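Long-range contact in catechol 2,3-dioxygenase (Rhodococcus sp., PDB 2WL9), which probably cleaves the aromatic ring of catechols next to the two hydroxyls, using dioxygen and a single iron ion, in the breakdown of aromatic hydrocarbons: residues I210-L223 against F252-W266. Residues are numbered along the deposited sequence; the frame is centred on the assembly and turned at random.
With FE (Fe (III) ion), chain K.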
# COMPACT_ATOMS: atom_id res chain seq x y z
N ILE C 210 12.07 34.80 -25.89
CA ILE C 210 11.45 33.51 -25.57
C ILE C 210 11.00 32.80 -26.85
O ILE C 210 10.47 33.44 -27.78
CB ILE C 210 10.27 33.71 -24.55
CG1 ILE C 210 9.67 32.37 -24.09
CG2 ILE C 210 9.19 34.64 -25.11
CD1 ILE C 210 9.01 32.45 -22.70
N ASN C 211 11.24 31.50 -26.91
CA ASN C 211 10.75 30.69 -28.02
C ASN C 211 9.41 30.07 -27.69
O ASN C 211 8.45 30.20 -28.45
CB ASN C 211 11.75 29.61 -28.42
CG ASN C 211 11.19 28.66 -29.46
OD1 ASN C 211 11.03 29.03 -30.63
ND2 ASN C 211 10.89 27.45 -29.04
N HIS C 212 9.34 29.37 -26.56
CA HIS C 212 8.08 28.80 -26.12
C HIS C 212 7.94 28.68 -24.61
O HIS C 212 8.92 28.74 -23.87
CB HIS C 212 7.80 27.45 -26.81
CG HIS C 212 8.52 26.28 -26.21
ND1 HIS C 212 9.77 25.88 -26.64
CD2 HIS C 212 8.16 25.41 -25.24
CE1 HIS C 212 10.15 24.82 -25.94
NE2 HIS C 212 9.19 24.52 -25.08
N LEU C 213 6.72 28.48 -24.19
CA LEU C 213 6.32 28.12 -22.87
C LEU C 213 5.49 26.85 -22.97
O LEU C 213 4.61 26.77 -23.74
CB LEU C 213 5.49 29.19 -22.21
CG LEU C 213 4.69 28.84 -20.96
CD1 LEU C 213 5.57 28.47 -19.84
CD2 LEU C 213 3.78 29.92 -20.59
N MET C 214 5.83 25.90 -22.13
CA MET C 214 5.10 24.66 -22.01
C MET C 214 4.29 24.68 -20.72
O MET C 214 4.78 25.02 -19.73
CB MET C 214 6.06 23.52 -21.97
CG MET C 214 5.48 22.24 -21.89
SD MET C 214 4.82 21.64 -20.34
CE MET C 214 4.42 20.08 -20.70
N ILE C 215 3.03 24.34 -20.82
CA ILE C 215 2.08 24.23 -19.75
C ILE C 215 1.50 22.79 -19.77
O ILE C 215 1.31 22.20 -20.81
CB ILE C 215 0.97 25.28 -19.80
CG1 ILE C 215 0.11 25.14 -21.04
CG2 ILE C 215 1.50 26.69 -19.63
CD1 ILE C 215 -0.93 26.15 -21.17
N GLU C 216 1.25 22.26 -18.59
CA GLU C 216 0.88 20.86 -18.49
C GLU C 216 -0.48 20.69 -17.82
O GLU C 216 -0.72 21.26 -16.75
CB GLU C 216 1.97 20.10 -17.74
CG GLU C 216 1.79 18.58 -17.73
CD GLU C 216 2.84 17.88 -16.91
OE1 GLU C 216 3.76 18.55 -16.40
OE2 GLU C 216 2.74 16.65 -16.77
N TYR C 217 -1.36 19.91 -18.44
CA TYR C 217 -2.63 19.52 -17.84
C TYR C 217 -2.48 18.23 -17.03
O TYR C 217 -1.67 17.37 -17.38
CB TYR C 217 -3.67 19.28 -18.93
CG TYR C 217 -4.06 20.49 -19.73
CD1 TYR C 217 -4.77 21.54 -19.15
CD2 TYR C 217 -3.75 20.56 -21.10
CE1 TYR C 217 -5.15 22.64 -19.90
CE2 TYR C 217 -4.13 21.66 -21.86
CZ TYR C 217 -4.83 22.70 -21.25
OH TYR C 217 -5.20 23.79 -21.99
N THR C 218 -3.28 18.09 -15.97
CA THR C 218 -3.33 16.82 -15.22
C THR C 218 -4.04 15.73 -16.02
O THR C 218 -3.68 14.55 -15.93
CB THR C 218 -4.03 16.95 -13.83
OG1 THR C 218 -5.37 17.41 -14.01
CG2 THR C 218 -3.27 17.89 -12.90
N HIS C 219 -5.02 16.15 -16.82
CA HIS C 219 -5.90 15.23 -17.53
C HIS C 219 -5.71 15.33 -19.03
O HIS C 219 -5.71 16.44 -19.60
CB HIS C 219 -7.36 15.53 -17.19
CG HIS C 219 -7.78 15.14 -15.81
ND1 HIS C 219 -7.12 15.57 -14.68
CD2 HIS C 219 -8.80 14.37 -15.37
CE1 HIS C 219 -7.72 15.09 -13.61
NE2 HIS C 219 -8.74 14.35 -14.00
N LEU C 220 -5.55 14.18 -19.68
CA LEU C 220 -5.35 14.13 -21.12
C LEU C 220 -6.48 14.84 -21.87
O LEU C 220 -6.24 15.52 -22.86
CB LEU C 220 -5.19 12.68 -21.60
CG LEU C 220 -5.08 12.36 -23.10
CD1 LEU C 220 -4.09 13.25 -23.83
CD2 LEU C 220 -4.71 10.89 -23.30
N ASP C 221 -7.71 14.69 -21.38
CA ASP C 221 -8.88 15.23 -22.06
C ASP C 221 -8.89 16.76 -22.20
O ASP C 221 -9.53 17.30 -23.11
CB ASP C 221 -10.15 14.71 -21.40
CG ASP C 221 -10.32 13.21 -21.58
OD1 ASP C 221 -9.64 12.66 -22.46
OD2 ASP C 221 -11.11 12.59 -20.86
N ASP C 222 -8.18 17.43 -21.30
CA ASP C 222 -7.98 18.88 -21.39
C ASP C 222 -7.03 19.27 -22.51
O ASP C 222 -7.19 20.33 -23.12
CB ASP C 222 -7.50 19.44 -20.04
CG ASP C 222 -8.64 19.66 -19.07
OD1 ASP C 222 -9.73 20.06 -19.54
OD2 ASP C 222 -8.46 19.43 -17.86
N LEU C 223 -6.03 18.42 -22.76
CA LEU C 223 -5.15 18.61 -23.91
C LEU C 223 -5.94 18.45 -25.20
O LEU C 223 -5.79 19.26 -26.12
CB LEU C 223 -3.97 17.63 -23.86
CG LEU C 223 -2.96 17.67 -25.00
CD1 LEU C 223 -2.20 19.00 -25.05
CD2 LEU C 223 -2.00 16.50 -24.89
N PHE C 252 1.78 19.52 -28.17
CA PHE C 252 1.87 20.18 -29.47
C PHE C 252 2.35 21.62 -29.25
O PHE C 252 2.34 22.11 -28.12
CB PHE C 252 0.55 20.10 -30.25
CG PHE C 252 -0.57 20.91 -29.65
CD1 PHE C 252 -0.89 22.15 -30.19
CD2 PHE C 252 -1.31 20.43 -28.58
CE1 PHE C 252 -1.93 22.90 -29.66
CE2 PHE C 252 -2.35 21.18 -28.04
CZ PHE C 252 -2.66 22.42 -28.59
N TYR C 253 2.81 22.26 -30.32
CA TYR C 253 3.31 23.64 -30.26
C TYR C 253 2.47 24.52 -31.17
O TYR C 253 2.36 24.25 -32.37
CB TYR C 253 4.76 23.70 -30.75
CG TYR C 253 5.81 23.08 -29.84
CD1 TYR C 253 6.68 23.88 -29.12
CD2 TYR C 253 5.95 21.69 -29.75
CE1 TYR C 253 7.67 23.33 -28.30
CE2 TYR C 253 6.94 21.12 -28.93
CZ TYR C 253 7.80 21.95 -28.21
OH TYR C 253 8.78 21.43 -27.39
N CYS C 254 1.89 25.59 -30.61
CA CYS C 254 1.01 26.48 -31.35
C CYS C 254 1.31 27.96 -31.08
O CYS C 254 1.89 28.29 -30.05
CB CYS C 254 -0.46 26.17 -31.06
SG CYS C 254 -1.04 26.55 -29.37
N ALA C 255 0.91 28.82 -32.01
CA ALA C 255 1.13 30.27 -31.90
C ALA C 255 0.29 30.91 -30.80
O ALA C 255 -0.86 30.53 -30.58
CB ALA C 255 0.85 30.96 -33.23
N ASN C 256 0.86 31.91 -30.13
CA ASN C 256 0.09 32.75 -29.21
C ASN C 256 -0.13 34.16 -29.79
O ASN C 256 0.37 34.47 -30.88
CB ASN C 256 0.71 32.74 -27.80
CG ASN C 256 2.11 33.33 -27.75
OD1 ASN C 256 2.40 34.37 -28.35
ND2 ASN C 256 2.99 32.68 -27.01
N PRO C 257 -0.90 35.02 -29.10
CA PRO C 257 -1.17 36.36 -29.64
C PRO C 257 0.05 37.26 -29.80
O PRO C 257 -0.05 38.29 -30.46
CB PRO C 257 -2.14 36.97 -28.63
CG PRO C 257 -2.75 35.81 -27.94
CD PRO C 257 -1.66 34.78 -27.86
N SER C 258 1.18 36.88 -29.21
CA SER C 258 2.40 37.69 -29.30
C SER C 258 3.38 37.19 -30.38
O SER C 258 4.46 37.75 -30.54
CB SER C 258 3.10 37.78 -27.94
OG SER C 258 2.36 38.61 -27.05
N GLY C 259 2.99 36.15 -31.10
CA GLY C 259 3.78 35.66 -32.22
C GLY C 259 4.84 34.64 -31.85
O GLY C 259 5.63 34.25 -32.71
N TRP C 260 4.89 34.24 -30.58
CA TRP C 260 5.73 33.12 -30.17
C TRP C 260 4.86 31.92 -29.78
O TRP C 260 3.65 31.94 -30.02
CB TRP C 260 6.76 33.51 -29.08
CG TRP C 260 6.24 34.20 -27.85
CD1 TRP C 260 5.90 35.52 -27.73
CD2 TRP C 260 6.06 33.62 -26.55
NE1 TRP C 260 5.48 35.79 -26.45
CE2 TRP C 260 5.57 34.64 -25.71
CE3 TRP C 260 6.25 32.34 -26.03
CZ2 TRP C 260 5.27 34.42 -24.35
CZ3 TRP C 260 5.95 32.12 -24.68
CH2 TRP C 260 5.47 33.15 -23.87
N LEU C 261 5.46 30.88 -29.19
CA LEU C 261 4.78 29.59 -29.05
C LEU C 261 4.41 29.19 -27.63
O LEU C 261 5.19 29.38 -26.69
CB LEU C 261 5.63 28.47 -29.66
CG LEU C 261 5.96 28.55 -31.15
CD1 LEU C 261 6.90 27.42 -31.49
CD2 LEU C 261 4.71 28.45 -31.97
N TRP C 262 3.22 28.62 -27.48
CA TRP C 262 2.87 27.87 -26.28
C TRP C 262 2.77 26.38 -26.62
O TRP C 262 2.32 26.02 -27.71
CB TRP C 262 1.57 28.38 -25.67
CG TRP C 262 1.74 29.56 -24.78
CD1 TRP C 262 2.79 30.44 -24.76
CD2 TRP C 262 0.82 30.03 -23.78
NE1 TRP C 262 2.59 31.41 -23.81
CE2 TRP C 262 1.39 31.18 -23.19
CE3 TRP C 262 -0.43 29.58 -23.32
CZ2 TRP C 262 0.75 31.90 -22.17
CZ3 TRP C 262 -1.07 30.29 -22.30
CH2 TRP C 262 -0.47 31.44 -21.74
N GLU C 263 3.18 25.55 -25.68
CA GLU C 263 3.23 24.11 -25.86
C GLU C 263 2.37 23.42 -24.80
O GLU C 263 2.88 23.02 -23.75
CB GLU C 263 4.69 23.64 -25.81
CG GLU C 263 4.92 22.16 -26.13
CD GLU C 263 6.22 21.62 -25.53
OE1 GLU C 263 7.03 22.42 -25.02
OE2 GLU C 263 6.43 20.40 -25.58
N PRO C 264 1.05 23.29 -25.05
CA PRO C 264 0.18 22.56 -24.13
C PRO C 264 0.57 21.08 -24.11
O PRO C 264 0.85 20.50 -25.16
CB PRO C 264 -1.21 22.72 -24.76
CG PRO C 264 -1.09 23.94 -25.61
CD PRO C 264 0.28 23.88 -26.16
N GLY C 265 0.60 20.49 -22.92
CA GLY C 265 1.05 19.11 -22.79
C GLY C 265 0.40 18.32 -21.68
O GLY C 265 -0.42 18.84 -20.92
N TRP C 266 0.77 17.04 -21.60
CA TRP C 266 0.26 16.09 -20.62
C TRP C 266 1.24 14.94 -20.45
O TRP C 266 1.88 14.51 -21.41
CB TRP C 266 -1.09 15.52 -21.07
CG TRP C 266 -1.58 14.39 -20.19
CD1 TRP C 266 -2.26 14.51 -19.02
CD2 TRP C 266 -1.39 12.99 -20.41
NE1 TRP C 266 -2.51 13.26 -18.49
CE2 TRP C 266 -1.99 12.31 -19.32
CE3 TRP C 266 -0.76 12.23 -21.42
CZ2 TRP C 266 -1.99 10.92 -19.22
CZ3 TRP C 266 -0.76 10.84 -21.31
CH2 TRP C 266 -1.37 10.20 -20.22
FE FE K . 9.30 22.15 -24.69
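His212 to Glu216 pair in parallel with Leu261 to Gly265, the two strand axes approaching to 4.4 Å at an angle of 20°, and six backbone hydrogen bonds run from Leu261 N to Asn211 O at one end to Tyr217 N to Gly265 O at the other. In this vicinal-oxygen-chelate (glyoxalase) fold, a curled sheet carries metal ligands on one face, here those of a type I extradiol dioxygenase. His212 NE2 binds the iron at 2.4 Å and Glu263 OE1 at 2.3 Å; His149, on the strand that flanks 210-217, is a further ligand, and Tyr253 OH, hydrogen-bonded to His244, lies 2.8 Å from the iron. Tyr253 makes an edge-to-face pair with the imidazole of His212, its CE1 over the ring face and the planes at 75°. With CG anti to the backbone N (chi1 -174°), Glu263 reaches the metal as an extended chain, its CG over the Tyr253 ring, while OE2 is held by Thr251. On the reverse face, Leu213 CD2 lies over the five-membered ring of Trp262. At the corner where the paired strands begin, Ile210 CG2 sits on the six-membered ring of Trp260, 3.7 Å from its centroid. From helix 220-232, Leu223 CD1 meets the edge of the Phe252 ring, and Leu220 CB lies over the Trp266 indole, whose NE1 gives a weak, bent hydrogen bond of 3.1 Å to Thr218 O.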